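Local coordinates for protein BtGH115A (Bacteroides thetaiotaomicron, PDB 5BY3) that acts as a family GH115 4-O-methyl-alpha-glucuronidase with specificity for decorated arabinogalactans, at residues Lys312-Leu315 / Asp316-Val320; Gly324-Glu327 / Lys328-Lys332; Lys332-Thr335 / Gln336-Gln339; Gln356-Glu359 / Asp360-Leu363. All blocks are in the same frame, centred on the assembly; numbering follows the deposited sequence.

The four contacts follow one another along the chain. Contact 1 lies on helix 308-329, and contact 2 covers its C-terminal end and the first loop residues; their centres are about 17 Å apart. Contact 3 begins on Lys-332, where contact 2 ends, and runs through the loop into strand 339-341; these two centres are about 8 Å apart. Contact 4 is the turn leading into strand 362-366. Phe-319 of contact 1 packs on Val-357 of contact 4. A probable backbone hydrogen bond from Thr-362 N to Gln-339 O pairs strands 339-341 and 362-366 in the eight-stranded parallel sheet. Together the contacts cover an outer helix and two strand entries of a region consistent with a TIM barrel.

Contact 1 (Lys312-Leu315 / Asp316-Val320)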
ATOM      1  N   LYS A 312     -25.925 -12.458  11.137  1.00 79.24           N
ATOM      2  CA  LYS A 312     -25.897 -11.452  12.232  1.00 84.06           C
ATOM      3  C   LYS A 312     -26.057 -12.070  13.622  1.00 84.11           C
ATOM      4  O   LYS A 312     -25.281 -11.757  14.535  1.00 87.55           O
ATOM      5  CB  LYS A 312     -26.966 -10.364  12.027  1.00 96.09           C
ATOM      6  CG  LYS A 312     -26.537  -8.956  12.442  1.00100.54           C
ATOM      7  CD  LYS A 312     -27.714  -8.004  12.667  1.00103.06           C
ATOM      8  CE  LYS A 312     -28.153  -7.984  14.131  1.00 96.90           C
ATOM      9  NZ  LYS A 312     -28.855  -6.714  14.460  1.00 87.05           N
ATOM     10  N   ALA A 313     -27.063 -12.936  13.768  1.00 74.66           N
ATOM     11  CA  ALA A 313     -27.262 -13.757  14.961  1.00 72.08           C
ATOM     12  C   ALA A 313     -25.978 -14.466  15.404  1.00 72.87           C
ATOM     13  O   ALA A 313     -25.721 -14.606  16.622  1.00 73.91           O
ATOM     14  CB  ALA A 313     -28.368 -14.779  14.701  1.00 72.21           C
ATOM     15  N   VAL A 314     -25.187 -14.903  14.411  1.00 69.17           N
ATOM     16  CA  VAL A 314     -23.910 -15.655  14.620  1.00 72.15           C
ATOM     17  C   VAL A 314     -22.885 -14.794  15.356  1.00 61.89           C
ATOM     18  O   VAL A 314     -22.373 -15.170  16.414  1.00 57.38           O
ATOM     19  CB  VAL A 314     -23.260 -16.148  13.277  1.00 70.56           C
ATOM     20  CG1 VAL A 314     -21.914 -16.848  13.515  1.00 73.34           C
ATOM     21  CG2 VAL A 314     -24.195 -17.057  12.498  1.00 66.89           C
ATOM     22  N   LEU A 315     -22.611 -13.641  14.763  1.00 62.24           N
ATOM     23  CA  LEU A 315     -21.584 -12.720  15.212  1.00 69.72           C
ATOM     24  C   LEU A 315     -21.833 -12.218  16.634  1.00 69.68           C
ATOM     25  O   LEU A 315     -20.903 -12.225  17.461  1.00 66.09           O
ATOM     26  CB  LEU A 315     -21.465 -11.554  14.218  1.00 72.12           C
ATOM     27  CG  LEU A 315     -21.104 -11.905  12.766  1.00 70.96           C
ATOM     28  CD1 LEU A 315     -21.108 -10.670  11.902  1.00 69.20           C
ATOM     29  CD2 LEU A 315     -19.759 -12.628  12.624  1.00 82.67           C
ATOM     30  N   ASP A 316     -23.085 -11.813  16.908  1.00 66.42           N
ATOM     31  CA  ASP A 316     -23.550 -11.480  18.264  1.00 59.04           C
ATOM     32  C   ASP A 316     -23.113 -12.563  19.252  1.00 56.24           C
ATOM     33  O   ASP A 316     -22.570 -12.241  20.306  1.00 59.63           O
ATOM     34  CB  ASP A 316     -25.080 -11.279  18.290  1.00 62.38           C
ATOM     35  CG  ASP A 316     -25.564 -10.133  17.361  1.00 64.56           C
ATOM     36  OD1 ASP A 316     -24.840  -9.126  17.213  1.00 58.65           O
ATOM     37  OD2 ASP A 316     -26.690 -10.224  16.793  1.00 64.37           O
ATOM     38  N   ARG A 317     -23.281 -13.837  18.878  1.00 54.52           N
ATOM     39  CA  ARG A 317     -22.876 -14.975  19.728  1.00 58.83           C
ATOM     40  C   ARG A 317     -21.354 -15.039  19.826  1.00 59.49           C
ATOM     41  O   ARG A 317     -20.788 -15.349  20.886  1.00 63.21           O
ATOM     42  CB  ARG A 317     -23.464 -16.316  19.205  1.00 68.73           C
ATOM     43  CG  ARG A 317     -23.164 -17.567  20.056  1.00 74.82           C
ATOM     44  CD  ARG A 317     -24.376 -18.476  20.256  1.00 79.94           C
ATOM     45  NE  ARG A 317     -25.545 -17.728  20.749  1.00 92.39           N
ATOM     46  CZ  ARG A 317     -25.764 -17.362  22.023  1.00 99.44           C
ATOM     47  NH1 ARG A 317     -24.906 -17.681  22.994  1.00106.03           N
ATOM     48  NH2 ARG A 317     -26.854 -16.664  22.342  1.00 82.00           N
ATOM     49  N   VAL A 318     -20.709 -14.720  18.713  1.00 54.23           N
ATOM     50  CA  VAL A 318     -19.265 -14.828  18.584  1.00 52.39           C
ATOM     51  C   VAL A 318     -18.549 -13.722  19.370  1.00 49.25           C
ATOM     52  O   VAL A 318     -17.621 -14.008  20.104  1.00 46.11           O
ATOM     53  CB  VAL A 318     -18.877 -14.867  17.082  1.00 53.28           C
ATOM     54  CG1 VAL A 318     -17.466 -14.369  16.824  1.00 45.41           C
ATOM     55  CG2 VAL A 318     -19.073 -16.273  16.547  1.00 47.75           C
ATOM     56  N   PHE A 319     -18.988 -12.473  19.234  1.00 49.99           N
ATOM     57  CA  PHE A 319     -18.373 -11.367  19.989  1.00 54.53           C
ATOM     58  C   PHE A 319     -18.341 -11.653  21.495  1.00 57.53           C
ATOM     59  O   PHE A 319     -17.290 -11.531  22.144  1.00 61.16           O
ATOM     60  CB  PHE A 319     -19.125 -10.061  19.765  1.00 54.63           C
ATOM     61  CG  PHE A 319     -19.048  -9.522  18.369  1.00 55.06           C
ATOM     62  CD1 PHE A 319     -18.039  -9.922  17.474  1.00 54.75           C
ATOM     63  CD2 PHE A 319     -19.944  -8.537  17.969  1.00 54.78           C
ATOM     64  CE1 PHE A 319     -17.957  -9.379  16.202  1.00 52.57           C
ATOM     65  CE2 PHE A 319     -19.874  -7.989  16.682  1.00 65.66           C
ATOM     66  CZ  PHE A 319     -18.866  -8.404  15.801  1.00 59.54           C
ATOM     67  N   VAL A 320     -19.493 -12.079  22.017  1.00 55.47           N
ATOM     68  CA  VAL A 320     -19.700 -12.253  23.454  1.00 58.50           C
ATOM     69  C   VAL A 320     -18.728 -13.278  24.016  1.00 52.94           C
ATOM     70  O   VAL A 320     -18.142 -13.045  25.073  1.00 64.07           O
ATOM     71  CB  VAL A 320     -21.201 -12.541  23.802  1.00 62.97           C
ATOM     72  CG1 VAL A 320     -21.383 -12.885  25.267  1.00 60.43           C
ATOM     73  CG2 VAL A 320     -22.092 -11.341  23.452  1.00 58.75           C
TER
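Leu-315 and Phe-319 meet one turn apart in the middle of helix 308-329. Backbone hydrogen bonds follow the i to i+4 pattern of an alpha-helix. Phe-319 N gives a short bond of 2.6 Å to Leu-315 O, and Asp-316 N bonds to Lys-312 O with a nearly straight N-H...O angle of 174°. Val-318 N bonds to Val-314 O. The bond from Arg-317 N to Ala-313 O is weak.

The backbone oxygen Leu-315 O also lies over one face of the Phe-319 ring, toward its rim, 3.4 Å from Phe-319 CG.

The apolar pair is Val-314 and Val-318. They lie side by side, with Val-314 CG1 4.2 Å from Val-318 CG2.

Among the polar groups, Asp-316 OD2 comes 3.1 Å from Lys-312 O. Both are acceptors, and they form no hydrogen bond. Lys-312 CE passes 3.8 Å from Asp-316 OD2. The lysine bends at chi3 (93°), and its NZ bonds to Gly-354 O instead of the carboxylate. An alanine at Asp-316 has no carboxylate, and the ammonium end of Lys-312 would probably be left without a nearby opposite charge.

Leu-315 and Lys-312 also touch Ile-350 of helix 347-352. On another flank, Val-314 packs on Val-266 and Val-318 on Tyr-265 of helix 265-283.

Contact 2 (Gly324-Glu327 / Lys328-Lys332)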
ATOM      1  N   GLY A 324     -15.250 -12.606  25.992  1.00 61.44           N
ATOM      2  CA  GLY A 324     -15.159 -13.538  27.103  1.00 55.82           C
ATOM      3  C   GLY A 324     -13.765 -14.049  27.382  1.00 54.93           C
ATOM      4  O   GLY A 324     -13.305 -13.968  28.521  1.00 62.02           O
ATOM      5  N   LEU A 325     -13.083 -14.579  26.370  1.00 52.46           N
ATOM      6  CA  LEU A 325     -11.731 -15.143  26.582  1.00 57.45           C
ATOM      7  C   LEU A 325     -10.710 -14.064  26.954  1.00 60.54           C
ATOM      8  O   LEU A 325      -9.746 -14.313  27.693  1.00 66.10           O
ATOM      9  CB  LEU A 325     -11.217 -15.844  25.326  1.00 53.55           C
ATOM     10  CG  LEU A 325     -11.885 -17.133  24.898  1.00 55.69           C
ATOM     11  CD1 LEU A 325     -11.978 -17.247  23.360  1.00 51.39           C
ATOM     12  CD2 LEU A 325     -11.114 -18.268  25.527  1.00 49.26           C
ATOM     13  N   LEU A 326     -10.928 -12.886  26.385  1.00 55.83           N
ATOM     14  CA  LEU A 326     -10.114 -11.716  26.615  1.00 54.43           C
ATOM     15  C   LEU A 326     -10.250 -11.231  28.061  1.00 56.71           C
ATOM     16  O   LEU A 326      -9.202 -11.052  28.726  1.00 52.34           O
ATOM     17  CB  LEU A 326     -10.448 -10.630  25.574  1.00 50.77           C
ATOM     18  CG  LEU A 326     -10.129 -10.936  24.080  1.00 47.61           C
ATOM     19  CD1 LEU A 326     -10.378  -9.703  23.238  1.00 44.32           C
ATOM     20  CD2 LEU A 326      -8.715 -11.460  23.839  1.00 43.14           C
ATOM     21  N   GLU A 327     -11.508 -11.058  28.538  1.00 53.93           N
ATOM     22  CA  GLU A 327     -11.843 -10.935  29.997  1.00 55.06           C
ATOM     23  C   GLU A 327     -11.069 -11.911  30.895  1.00 55.60           C
ATOM     24  O   GLU A 327     -10.321 -11.483  31.775  1.00 60.29           O
ATOM     25  CB  GLU A 327     -13.338 -11.066  30.292  1.00 54.46           C
ATOM     26  CG  GLU A 327     -14.202  -9.957  29.711  1.00 64.74           C
ATOM     27  CD  GLU A 327     -15.473  -9.651  30.500  1.00 73.38           C
ATOM     28  OE1 GLU A 327     -15.592 -10.077  31.676  1.00 81.12           O
ATOM     29  OE2 GLU A 327     -16.347  -8.941  29.944  1.00 69.96           O
ATOM     30  N   LYS A 328     -11.209 -13.202  30.618  1.00 52.69           N
ATOM     31  CA  LYS A 328     -10.588 -14.275  31.389  1.00 58.78           C
ATOM     32  C   LYS A 328      -9.038 -14.428  31.318  1.00 61.85           C
ATOM     33  O   LYS A 328      -8.437 -14.747  32.342  1.00 68.92           O
ATOM     34  CB  LYS A 328     -11.325 -15.602  31.075  1.00 59.88           C
ATOM     35  CG  LYS A 328     -10.755 -16.896  31.647  1.00 54.76           C
ATOM     36  CD  LYS A 328     -11.741 -17.996  31.311  1.00 67.69           C
ATOM     37  CE  LYS A 328     -11.462 -19.303  32.029  1.00 76.32           C
ATOM     38  NZ  LYS A 328     -12.671 -20.164  31.923  1.00 74.25           N
ATOM     39  N   TYR A 329      -8.392 -14.226  30.162  1.00 58.32           N
ATOM     40  CA  TYR A 329      -6.909 -14.374  30.102  1.00 59.13           C
ATOM     41  C   TYR A 329      -6.064 -13.114  29.837  1.00 62.80           C
ATOM     42  O   TYR A 329      -4.834 -13.141  30.046  1.00 53.57           O
ATOM     43  CB  TYR A 329      -6.449 -15.485  29.139  1.00 57.14           C
ATOM     44  CG  TYR A 329      -7.120 -16.796  29.343  1.00 67.83           C
ATOM     45  CD1 TYR A 329      -6.606 -17.739  30.240  1.00 72.16           C
ATOM     46  CD2 TYR A 329      -8.286 -17.109  28.642  1.00 72.90           C
ATOM     47  CE1 TYR A 329      -7.244 -18.963  30.442  1.00 72.17           C
ATOM     48  CE2 TYR A 329      -8.928 -18.327  28.832  1.00 77.46           C
ATOM     49  CZ  TYR A 329      -8.407 -19.249  29.732  1.00 73.03           C
ATOM     50  OH  TYR A 329      -9.057 -20.451  29.904  1.00 74.27           O
ATOM     51  N   VAL A 330      -6.674 -12.031  29.351  1.00 60.67           N
ATOM     52  CA  VAL A 330      -5.852 -10.867  28.971  1.00 61.03           C
ATOM     53  C   VAL A 330      -6.051  -9.710  29.945  1.00 63.39           C
ATOM     54  O   VAL A 330      -5.074  -9.228  30.529  1.00 66.79           O
ATOM     55  CB  VAL A 330      -5.985 -10.410  27.469  1.00 62.95           C
ATOM     56  CG1 VAL A 330      -4.926  -9.368  27.108  1.00 59.70           C
ATOM     57  CG2 VAL A 330      -5.872 -11.581  26.493  1.00 57.59           C
ATOM     58  N   ASN A 331      -7.293  -9.271  30.136  1.00 65.15           N
ATOM     59  CA  ASN A 331      -7.545  -8.101  30.974  1.00 70.02           C
ATOM     60  C   ASN A 331      -8.986  -8.063  31.435  1.00 72.52           C
ATOM     61  O   ASN A 331      -9.902  -8.143  30.615  1.00 78.50           O
ATOM     62  CB  ASN A 331      -7.188  -6.827  30.200  1.00 70.50           C
ATOM     63  CG  ASN A 331      -7.040  -5.609  31.088  1.00 75.94           C
ATOM     64  OD1 ASN A 331      -7.895  -5.325  31.942  1.00 75.57           O
ATOM     65  ND2 ASN A 331      -5.971  -4.843  30.850  1.00 66.76           N
ATOM     66  N   LYS A 332      -9.186  -7.922  32.742  1.00 73.74           N
ATOM     67  CA  LYS A 332     -10.527  -7.961  33.308  1.00 78.00           C
ATOM     68  C   LYS A 332     -11.446  -6.846  32.762  1.00 76.62           C
ATOM     69  O   LYS A 332     -12.648  -7.058  32.620  1.00 84.07           O
ATOM     70  CB  LYS A 332     -10.475  -8.004  34.840  1.00 81.90           C
ATOM     71  CG  LYS A 332     -11.760  -8.524  35.496  1.00 97.96           C
ATOM     72  CD  LYS A 332     -12.194  -9.920  35.022  1.00 97.21           C
ATOM     73  CE  LYS A 332     -13.652 -10.218  35.378  1.00 89.49           C
ATOM     74  NZ  LYS A 332     -14.270 -11.262  34.507  1.00 75.78           N
TER
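The ring of Tyr-329 meets Leu-325 at its edge, at the C-terminal end of helix 308-329. Leu-325 O lies near the ring plane, 3.3 Å from Tyr-329 CD2. Next along that edge, CE2 of Tyr-329 is 4.0 Å from Leu-325 CD2. One face of the ring takes CG of the adjoining Lys-328, displaced toward the rim. The phenol OH bonds to Glu-277 of helix 265-283, which ties this ring to the neighbouring helix.

Lys-328 N and Tyr-329 N still make regular helical bonds, to Gly-324 O and Leu-325 O. Leu-326 O then takes two donors: Val-330 N at 2.8 Å and Asn-331 N at 3.0 Å. They come from opposite faces of its carbonyl plane. The second bond spans five residues, a wider turn than the alpha-helical one. Asn-331 OD1 accepts a hydrogen bond from Asp-333 N, two residues on.

The apolar side is carried by Leu-326 and Val-330. Their side chains run side by side, CD2 of Leu-326 3.9 Å from CG2 of Val-330, and both touch Tyr-290 of strand 290-291.

On the exposed side, Lys-332 bends at chi2 (56°) and returns across Glu-327. Lys-332 NZ forms a weak salt bridge with Glu-327 OE1 at 3.3 Å.

Contact 3 (Lys332-Thr335 / Gln336-Gln339); sequences KDVT and QVPQ
Gln-336 folds back over Asp-333 and Thr-335, at the Asx turn formed by Asp-333 in the loop between helix 308-329 and strand 339-341. Gln-336 CB sits 3.6 Å from Asp-333 O. Gln-336 CG then passes 4.0 Å from Asp-333 CB. A bend at chi2 (-49°) turns the amide back along the chain, and Gln-336 CD comes 4.0 Å from Thr-335 C. At the tip, Gln-336 OE1 stands 3.2 Å from Thr-335 OG1. The amide plane is turned 42° from the Asp-333 carboxylate.

The Asx turn itself uses Asp-333 OD1. It accepts from Thr-335 N, two residues on. Thr-335 OG1 also donates to Asp-333 OD1, at 2.8 Å. Both donors come from the same face, well above the carboxylate plane. Thr-335 OG1 stands between its backbone N and carbonyl carbon (chi1 73°), which points it back at the aspartate. A valine at Thr-335 has no hydroxyl, which would probably leave Asp-333 OD1 with the backbone N alone of this pair and the carboxylate freer to turn.

Two backbone bonds of the i+3 kind tighten the loop. Gln-336 N to Asp-333 O is weak. Val-337 N to Val-334 O is short, at 2.7 Å, with the donor above the carbonyl plane. Val-334 packs against Leu-326 of the helix.

Gln-339 opens strand 339-341 and reaches back along the loop. Its OE1 bonds to Arg-323, while Gln-339 NE2 donates to Val-337 O at 3.0 Å, with that oxygen close to the amide plane.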
ATOM      1  N   LYS A 332      -9.186  -7.922  32.742  1.00 73.74           N
ATOM      2  CA  LYS A 332     -10.527  -7.961  33.308  1.00 78.00           C
ATOM      3  C   LYS A 332     -11.446  -6.846  32.762  1.00 76.62           C
ATOM      4  O   LYS A 332     -12.648  -7.058  32.620  1.00 84.07           O
ATOM      5  CB  LYS A 332     -10.475  -8.004  34.840  1.00 81.90           C
ATOM      6  CG  LYS A 332     -11.760  -8.524  35.496  1.00 97.96           C
ATOM      7  CD  LYS A 332     -12.194  -9.920  35.022  1.00 97.21           C
ATOM      8  CE  LYS A 332     -13.652 -10.218  35.378  1.00 89.49           C
ATOM      9  NZ  LYS A 332     -14.270 -11.262  34.507  1.00 75.78           N
ATOM     10  N   ASP A 333     -10.874  -5.682  32.440  1.00 74.16           N
ATOM     11  CA  ASP A 333     -11.567  -4.670  31.626  1.00 73.62           C
ATOM     12  C   ASP A 333     -11.148  -4.874  30.170  1.00 74.98           C
ATOM     13  O   ASP A 333      -9.949  -4.753  29.847  1.00 71.49           O
ATOM     14  CB  ASP A 333     -11.235  -3.233  32.085  1.00 65.99           C
ATOM     15  CG  ASP A 333     -12.125  -2.154  31.411  1.00 70.01           C
ATOM     16  OD1 ASP A 333     -12.879  -2.435  30.439  1.00 75.50           O
ATOM     17  OD2 ASP A 333     -12.064  -0.986  31.854  1.00 68.81           O
ATOM     18  N   VAL A 334     -12.116  -5.190  29.301  1.00 69.85           N
ATOM     19  CA  VAL A 334     -11.786  -5.531  27.891  1.00 66.98           C
ATOM     20  C   VAL A 334     -11.538  -4.315  27.011  1.00 60.51           C
ATOM     21  O   VAL A 334     -10.840  -4.428  26.004  1.00 57.60           O
ATOM     22  CB  VAL A 334     -12.733  -6.556  27.173  1.00 62.70           C
ATOM     23  CG1 VAL A 334     -12.380  -7.970  27.569  1.00 67.43           C
ATOM     24  CG2 VAL A 334     -14.217  -6.239  27.336  1.00 53.08           C
ATOM     25  N   THR A 335     -12.088  -3.171  27.417  1.00 55.11           N
ATOM     26  CA  THR A 335     -11.826  -1.877  26.780  1.00 55.85           C
ATOM     27  C   THR A 335     -10.336  -1.468  26.901  1.00 58.30           C
ATOM     28  O   THR A 335      -9.908  -0.492  26.280  1.00 59.38           O
ATOM     29  CB  THR A 335     -12.759  -0.756  27.329  1.00 59.66           C
ATOM     30  OG1 THR A 335     -12.354  -0.386  28.652  1.00 55.85           O
ATOM     31  CG2 THR A 335     -14.219  -1.210  27.380  1.00 55.94           C
ATOM     32  N   GLN A 336      -9.565  -2.226  27.689  1.00 59.51           N
ATOM     33  CA  GLN A 336      -8.100  -2.086  27.779  1.00 60.18           C
ATOM     34  C   GLN A 336      -7.380  -3.111  26.868  1.00 62.73           C
ATOM     35  O   GLN A 336      -6.142  -3.155  26.824  1.00 69.72           O
ATOM     36  CB  GLN A 336      -7.567  -2.149  29.254  1.00 60.19           C
ATOM     37  CG  GLN A 336      -8.235  -1.265  30.348  1.00 63.34           C
ATOM     38  CD  GLN A 336      -8.424   0.236  29.998  1.00 69.40           C
ATOM     39  OE1 GLN A 336      -9.531   0.666  29.655  1.00 69.50           O
ATOM     40  NE2 GLN A 336      -7.354   1.033  30.102  1.00 71.06           N
ATOM     41  N   VAL A 337      -8.146  -3.937  26.150  1.00 62.11           N
ATOM     42  CA  VAL A 337      -7.576  -4.901  25.183  1.00 56.40           C
ATOM     43  C   VAL A 337      -7.830  -4.340  23.791  1.00 54.59           C
ATOM     44  O   VAL A 337      -8.985  -4.051  23.459  1.00 50.73           O
ATOM     45  CB  VAL A 337      -8.225  -6.295  25.255  1.00 57.85           C
ATOM     46  CG1 VAL A 337      -7.470  -7.275  24.378  1.00 57.44           C
ATOM     47  CG2 VAL A 337      -8.261  -6.826  26.680  1.00 58.85           C
ATOM     48  N   PRO A 338      -6.763  -4.171  22.971  1.00 53.13           N
ATOM     49  CA  PRO A 338      -7.032  -3.606  21.634  1.00 51.64           C
ATOM     50  C   PRO A 338      -7.698  -4.617  20.649  1.00 46.36           C
ATOM     51  O   PRO A 338      -7.291  -5.779  20.525  1.00 42.72           O
ATOM     52  CB  PRO A 338      -5.653  -3.116  21.172  1.00 49.81           C
ATOM     53  CG  PRO A 338      -4.678  -3.943  21.920  1.00 48.31           C
ATOM     54  CD  PRO A 338      -5.316  -4.325  23.228  1.00 52.61           C
ATOM     55  N   GLN A 339      -8.731  -4.137  19.975  1.00 45.26           N
ATOM     56  CA  GLN A 339      -9.640  -4.997  19.250  1.00 47.44           C
ATOM     57  C   GLN A 339     -10.017  -4.428  17.889  1.00 44.67           C
ATOM     58  O   GLN A 339     -10.235  -3.230  17.748  1.00 49.58           O
ATOM     59  CB  GLN A 339     -10.897  -5.245  20.115  1.00 50.24           C
ATOM     60  CG  GLN A 339     -10.665  -6.329  21.174  1.00 53.20           C
ATOM     61  CD  GLN A 339     -11.729  -6.366  22.249  1.00 53.65           C
ATOM     62  OE1 GLN A 339     -12.804  -6.929  22.059  1.00 50.02           O
ATOM     63  NE2 GLN A 339     -11.424  -5.773  23.398  1.00 56.19           N
TER

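Contact 4 (Gln356-Glu359 / Asp360-Leu363)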
ATOM      1  N   GLN A 356     -24.532  -4.775  15.942  1.00 62.90           N
ATOM      2  CA  GLN A 356     -23.985  -3.998  17.051  1.00 66.96           C
ATOM      3  C   GLN A 356     -22.559  -4.444  17.384  1.00 64.88           C
ATOM      4  O   GLN A 356     -22.325  -5.607  17.724  1.00 68.53           O
ATOM      5  CB  GLN A 356     -24.915  -4.021  18.286  1.00 69.49           C
ATOM      6  CG  GLN A 356     -26.313  -3.427  18.066  1.00 65.20           C
ATOM      7  CD  GLN A 356     -26.316  -2.098  17.311  1.00 69.10           C
ATOM      8  OE1 GLN A 356     -25.916  -1.065  17.835  1.00 67.85           O
ATOM      9  NE2 GLN A 356     -26.784  -2.126  16.071  1.00 76.06           N
ATOM     10  N   VAL A 357     -21.608  -3.526  17.247  1.00 51.04           N
ATOM     11  CA  VAL A 357     -20.208  -3.826  17.586  1.00 50.72           C
ATOM     12  C   VAL A 357     -19.853  -2.932  18.780  1.00 45.63           C
ATOM     13  O   VAL A 357     -20.094  -1.724  18.719  1.00 54.21           O
ATOM     14  CB  VAL A 357     -19.243  -3.606  16.362  1.00 54.88           C
ATOM     15  CG1 VAL A 357     -17.832  -4.061  16.652  1.00 44.22           C
ATOM     16  CG2 VAL A 357     -19.715  -4.365  15.126  1.00 53.45           C
ATOM     17  N   PRO A 358     -19.302  -3.507  19.869  1.00 42.76           N
ATOM     18  CA  PRO A 358     -19.024  -2.707  21.082  1.00 44.72           C
ATOM     19  C   PRO A 358     -18.084  -1.558  20.804  1.00 53.47           C
ATOM     20  O   PRO A 358     -17.071  -1.738  20.095  1.00 58.63           O
ATOM     21  CB  PRO A 358     -18.404  -3.718  22.053  1.00 45.75           C
ATOM     22  CG  PRO A 358     -18.913  -5.048  21.571  1.00 43.08           C
ATOM     23  CD  PRO A 358     -18.976  -4.931  20.073  1.00 43.55           C
ATOM     24  N   GLU A 359     -18.456  -0.387  21.336  1.00 58.73           N
ATOM     25  CA  GLU A 359     -17.885   0.942  20.982  1.00 58.36           C
ATOM     26  C   GLU A 359     -16.346   1.060  21.052  1.00 56.11           C
ATOM     27  O   GLU A 359     -15.748   1.887  20.349  1.00 59.51           O
ATOM     28  CB  GLU A 359     -18.534   2.067  21.824  1.00 65.94           C
ATOM     29  CG  GLU A 359     -20.065   2.160  21.770  1.00 70.07           C
ATOM     30  CD  GLU A 359     -20.585   3.054  20.643  1.00 72.56           C
ATOM     31  OE1 GLU A 359     -20.264   4.269  20.595  1.00 60.43           O
ATOM     32  OE2 GLU A 359     -21.345   2.537  19.796  1.00 81.61           O
ATOM     33  N   ASP A 360     -15.723   0.239  21.896  1.00 51.04           N
ATOM     34  CA  ASP A 360     -14.277   0.231  22.042  1.00 52.98           C
ATOM     35  C   ASP A 360     -13.564  -0.464  20.855  1.00 51.98           C
ATOM     36  O   ASP A 360     -12.392  -0.201  20.602  1.00 49.53           O
ATOM     37  CB  ASP A 360     -13.872  -0.410  23.371  1.00 51.59           C
ATOM     38  CG  ASP A 360     -14.376  -1.851  23.522  1.00 56.73           C
ATOM     39  OD1 ASP A 360     -15.604  -2.039  23.673  1.00 54.51           O
ATOM     40  OD2 ASP A 360     -13.538  -2.789  23.509  1.00 58.25           O
ATOM     41  N   VAL A 361     -14.287  -1.327  20.136  1.00 47.43           N
ATOM     42  CA  VAL A 361     -13.724  -2.081  19.011  1.00 47.94           C
ATOM     43  C   VAL A 361     -13.475  -1.179  17.795  1.00 46.17           C
ATOM     44  O   VAL A 361     -14.385  -0.471  17.309  1.00 45.84           O
ATOM     45  CB  VAL A 361     -14.552  -3.342  18.661  1.00 48.50           C
ATOM     46  CG1 VAL A 361     -13.910  -4.132  17.520  1.00 51.35           C
ATOM     47  CG2 VAL A 361     -14.717  -4.228  19.887  1.00 43.12           C
ATOM     48  N   THR A 362     -12.214  -1.163  17.355  1.00 41.76           N
ATOM     49  CA  THR A 362     -11.846  -0.413  16.138  1.00 42.94           C
ATOM     50  C   THR A 362     -12.595  -0.981  14.947  1.00 38.06           C
ATOM     51  O   THR A 362     -12.600  -2.206  14.751  1.00 39.88           O
ATOM     52  CB  THR A 362     -10.324  -0.493  15.868  1.00 45.47           C
ATOM     53  OG1 THR A 362      -9.608  -0.294  17.101  1.00 43.51           O
ATOM     54  CG2 THR A 362      -9.892   0.542  14.810  1.00 39.61           C
ATOM     55  N   LEU A 363     -13.254  -0.113  14.177  1.00 40.94           N
ATOM     56  CA  LEU A 363     -13.918  -0.571  12.941  1.00 43.88           C
ATOM     57  C   LEU A 363     -12.962  -0.409  11.736  1.00 47.30           C
ATOM     58  O   LEU A 363     -12.528   0.709  11.416  1.00 45.08           O
ATOM     59  CB  LEU A 363     -15.211   0.196  12.690  1.00 42.94           C
ATOM     60  CG  LEU A 363     -16.387   0.135  13.687  1.00 47.12           C
ATOM     61  CD1 LEU A 363     -17.500   1.029  13.190  1.00 40.54           C
ATOM     62  CD2 LEU A 363     -16.937  -1.272  13.912  1.00 45.62           C
TER
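A type I beta turn from Pro-358 to Val-361 brings the chain from helix 347-352 into strand 362-366 of the parallel sheet. Val-361 N closes it by bonding to Pro-358 O at 2.8 Å, the donor tilted 30° from the carbonyl plane.

The side chains of Val-357, Val-361 and Leu-363 pack together beside the turn. Val-357 CG1 sits 3.9 Å from Val-361 CB, and these two side chains cross at about a right angle. Val-357 CG1 also reaches Leu-363 CD2 at 4.0 Å, so one methyl group bridges the residue before the turn and the strand beyond it. Val-361 CG2 lies 3.4 Å from Pro-358 O.

Asp-360 has CG between its own N and carbonyl carbon (chi1 59°). This swings Asp-360 OD1 back to 3.6 Å from Pro-358 CB. There OD1 forms a salt bridge with Arg-323 of helix 308-329. Arg-384 binds the carbonyl oxygens of Val-357 and Val-361.

The chemistry is split. Valine and leucine methyl groups hold the turn to the strand, Val-357 and Val-361 also touching Phe-341, while Asp-360 joins it to the outer helix. The nearby guanidinium group of Arg-323 would probably favour the ionised form of Asp-360.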